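PDB 1RFE: hypothetical protein Rv2991 from Mycobacterium tuberculosis, which is of unknown function but probably binds coenzyme F420 through a split beta-barrel fold related to the FMN-binding pyridoxamine 5'-phosphate oxidases. Local coordinates for residues A[63-68]-A[130-135]. Sequence-based numbering, arbitrary orientation.
Sequences NLRRDP and KRVGVR
Leu64 of helix 59-66 and Val134 of strand 131-138 meet end on, and their methyl groups CD1 of Leu64 and CG1 of Val134 come within 3.9 Å. That separation is ordinary van der Waals contact, and the backbones stay well apart, with 9.1 Å between CA of Leu64 and CA of Val134. With CG1 opposite the backbone N (chi1 173°), that branch of Val134 is the nearer methyl; CG2 of Val134 follows at 4.3 Å from CD1 of Leu64, so the leucine tip faces the pair. A second, looser contact runs beside it. Arg65 carries its extended chain out from the helix, CG opposite the carbonyl carbon (chi1 -79°), until NH2 of Arg65 lies 4.3 Å from CG1 of Val132. The methyl sits at the edge of the guanidinium, near its plane, rather than over its face. The polar end is directed elsewhere, since Arg65 NH2 donates a hydrogen bond to the carbonyl of Ala56.

In the next shell, strand 131-138 runs antiparallel between strands 49-55 and 84-95. Its backbone is bonded to Thr54 and Leu52 through Val132 and Val134, and to Val95 through Gly133, so both valines are presented from a strand held along its two edges. Ile94 touches Leu64, Arg65 and Val132, bridging helix and strand. On the helix, Asn63 OD1 bonds to His37 and Thr29.

No hydrogen bond or salt bridge joins the two segments, and just 104 Å² is buried between them. They thus meet through leucine-valine methyl packing and one loose guanidinium-edge contact, while polar bonds to other strands and to the Ala56 carbonyl fix the helix.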
ATOM      1  N   ASN A  63      15.718   6.721  -3.916  1.00 27.06           N
ATOM      2  CA  ASN A  63      15.952   5.279  -4.029  1.00 26.25           C
ATOM      3  C   ASN A  63      15.308   4.743  -5.286  1.00 26.62           C
ATOM      4  O   ASN A  63      15.869   3.915  -6.038  1.00 25.14           O
ATOM      5  CB  ASN A  63      15.391   4.491  -2.839  1.00 25.37           C
ATOM      6  CG  ASN A  63      16.102   4.750  -1.534  1.00 23.67           C
ATOM      7  OD1 ASN A  63      15.553   4.375  -0.466  1.00 26.81           O
ATOM      8  ND2 ASN A  63      17.287   5.420  -1.555  1.00 16.07           N
ATOM      9  N   LEU A  64      14.115   5.234  -5.558  1.00 27.02           N
ATOM     10  CA  LEU A  64      13.342   4.610  -6.598  1.00 28.05           C
ATOM     11  C   LEU A  64      13.777   4.934  -8.045  1.00 28.18           C
ATOM     12  O   LEU A  64      13.506   4.176  -8.943  1.00 27.32           O
ATOM     13  CB  LEU A  64      11.874   4.934  -6.437  1.00 27.52           C
ATOM     14  CG  LEU A  64      11.176   4.125  -5.351  1.00 29.86           C
ATOM     15  CD1 LEU A  64       9.742   4.656  -5.177  1.00 30.77           C
ATOM     16  CD2 LEU A  64      11.175   2.668  -5.618  1.00 27.80           C
ATOM     17  N   ARG A  65      14.401   6.066  -8.245  1.00 29.72           N
ATOM     18  CA  ARG A  65      14.873   6.459  -9.568  1.00 31.56           C
ATOM     19  C   ARG A  65      16.131   5.676  -9.860  1.00 31.80           C
ATOM     20  O   ARG A  65      16.375   5.300 -11.016  1.00 32.69           O
ATOM     21  CB  ARG A  65      15.172   7.971  -9.620  1.00 32.63           C
ATOM     22  CG  ARG A  65      13.909   8.868  -9.767  1.00 34.98           C
ATOM     23  CD  ARG A  65      14.192  10.376  -9.872  1.00 38.36           C
ATOM     24  NE  ARG A  65      13.044  11.176  -9.421  1.00 39.60           N
ATOM     25  CZ  ARG A  65      12.945  11.887  -8.267  1.00 39.90           C
ATOM     26  NH1 ARG A  65      13.928  11.959  -7.373  1.00 35.14           N
ATOM     27  NH2 ARG A  65      11.802  12.548  -8.021  1.00 39.62           N
ATOM     28  N   ARG A  66      16.913   5.434  -8.804  1.00 31.58           N
ATOM     29  CA  ARG A  66      18.157   4.655  -8.868  1.00 30.93           C
ATOM     30  C   ARG A  66      17.854   3.169  -9.051  1.00 29.72           C
ATOM     31  O   ARG A  66      18.536   2.497  -9.788  1.00 30.45           O
ATOM     32  CB  ARG A  66      19.001   4.895  -7.595  1.00 31.23           C
ATOM     33  CG  ARG A  66      20.398   4.239  -7.638  1.00 32.48           C
ATOM     34  CD  ARG A  66      21.305   4.443  -6.426  1.00 33.15           C
ATOM     35  N   ASP A  67      16.792   2.682  -8.400  1.00 28.35           N
ATOM     36  CA  ASP A  67      16.408   1.288  -8.470  1.00 26.77           C
ATOM     37  C   ASP A  67      14.874   1.146  -8.270  1.00 25.87           C
ATOM     38  O   ASP A  67      14.394   1.260  -7.148  1.00 26.87           O
ATOM     39  CB  ASP A  67      17.186   0.503  -7.427  1.00 26.01           C
ATOM     40  CG  ASP A  67      17.018  -0.996  -7.560  1.00 27.79           C
ATOM     41  OD1 ASP A  67      15.973  -1.520  -8.084  1.00 24.44           O
ATOM     42  OD2 ASP A  67      17.903  -1.756  -7.089  1.00 31.66           O
ATOM     43  N   PRO A  68      14.120   0.830  -9.323  1.00 25.47           N
ATOM     44  CA  PRO A  68      12.652   0.891  -9.260  1.00 24.48           C
ATOM     45  C   PRO A  68      12.008  -0.206  -8.428  1.00 23.05           C
ATOM     46  O   PRO A  68      10.811  -0.187  -8.304  1.00 22.45           O
ATOM     47  CB  PRO A  68      12.221   0.678 -10.727  1.00 25.40           C
ATOM     48  CG  PRO A  68      13.476   0.742 -11.516  1.00 26.14           C
ATOM     49  CD  PRO A  68      14.568   0.324 -10.625  1.00 23.95           C
ATOM     50  N   LYS A 130       4.794  20.066  -5.274  1.00 32.83           N
ATOM     51  CA  LYS A 130       6.202  19.575  -5.221  1.00 33.42           C
ATOM     52  C   LYS A 130       6.279  18.092  -4.835  1.00 31.45           C
ATOM     53  O   LYS A 130       7.287  17.617  -4.266  1.00 29.61           O
ATOM     54  CB  LYS A 130       7.092  20.387  -4.243  1.00 34.78           C
ATOM     55  CG  LYS A 130       6.894  21.899  -4.238  1.00 38.90           C
ATOM     56  CD  LYS A 130       7.783  22.617  -5.254  1.00 43.17           C
ATOM     57  CE  LYS A 130       7.811  24.138  -5.001  1.00 43.86           C
ATOM     58  NZ  LYS A 130       7.021  24.924  -5.972  1.00 44.44           N
ATOM     59  N   ARG A 131       5.192  17.377  -5.088  1.00 28.91           N
ATOM     60  CA  ARG A 131       5.179  15.960  -4.830  1.00 28.54           C
ATOM     61  C   ARG A 131       5.106  15.204  -6.149  1.00 27.24           C
ATOM     62  O   ARG A 131       4.761  15.761  -7.183  1.00 26.05           O
ATOM     63  CB  ARG A 131       4.040  15.595  -3.890  1.00 29.14           C
ATOM     64  CG  ARG A 131       4.223  16.251  -2.529  1.00 32.07           C
ATOM     65  CD  ARG A 131       3.543  15.557  -1.408  1.00 38.75           C
ATOM     66  NE  ARG A 131       3.712  16.284  -0.142  1.00 44.17           N
ATOM     67  CZ  ARG A 131       4.190  15.743   0.995  1.00 47.25           C
ATOM     68  NH1 ARG A 131       4.566  14.456   1.069  1.00 45.29           N
ATOM     69  NH2 ARG A 131       4.282  16.512   2.083  1.00 49.27           N
ATOM     70  N   VAL A 132       5.512  13.955  -6.103  1.00 26.38           N
ATOM     71  CA  VAL A 132       5.339  13.036  -7.232  1.00 25.86           C
ATOM     72  C   VAL A 132       4.394  11.907  -6.838  1.00 25.23           C
ATOM     73  O   VAL A 132       4.176  11.646  -5.668  1.00 24.14           O
ATOM     74  CB  VAL A 132       6.679  12.450  -7.724  1.00 25.97           C
ATOM     75  CG1 VAL A 132       7.595  13.572  -8.178  1.00 27.82           C
ATOM     76  CG2 VAL A 132       7.359  11.581  -6.683  1.00 27.01           C
ATOM     77  N   GLY A 133       3.837  11.246  -7.838  1.00 24.23           N
ATOM     78  CA  GLY A 133       3.063  10.041  -7.649  1.00 23.46           C
ATOM     79  C   GLY A 133       3.988   8.834  -7.780  1.00 23.80           C
ATOM     80  O   GLY A 133       4.941   8.885  -8.556  1.00 23.63           O
ATOM     81  N   VAL A 134       3.706   7.762  -7.021  1.00 22.58           N
ATOM     82  CA  VAL A 134       4.455   6.534  -7.120  1.00 22.71           C
ATOM     83  C   VAL A 134       3.479   5.407  -7.363  1.00 22.03           C
ATOM     84  O   VAL A 134       2.739   4.998  -6.467  1.00 22.16           O
ATOM     85  CB  VAL A 134       5.307   6.270  -5.838  1.00 22.75           C
ATOM     86  CG1 VAL A 134       5.965   4.874  -5.900  1.00 24.80           C
ATOM     87  CG2 VAL A 134       6.386   7.333  -5.686  1.00 23.51           C
ATOM     88  N   ARG A 135       3.445   4.924  -8.581  1.00 21.43           N
ATOM     89  CA  ARG A 135       2.580   3.842  -8.929  1.00 22.82           C
ATOM     90  C   ARG A 135       3.273   2.507  -8.658  1.00 22.61           C
ATOM     91  O   ARG A 135       4.314   2.243  -9.191  1.00 22.28           O
ATOM     92  CB  ARG A 135       2.190   3.984 -10.398  1.00 23.39           C
ATOM     93  CG  ARG A 135       1.359   2.883 -11.042  1.00 27.33           C
ATOM     94  CD  ARG A 135       1.232   3.176 -12.571  1.00 35.02           C
ATOM     95  NE  ARG A 135       0.927   2.062 -13.441  1.00 40.72           N
ATOM     96  CZ  ARG A 135       1.782   1.437 -14.291  1.00 44.70           C
ATOM     97  NH1 ARG A 135       3.076   1.774 -14.460  1.00 43.73           N
ATOM     98  NH2 ARG A 135       1.299   0.443 -15.021  1.00 45.86           N
TER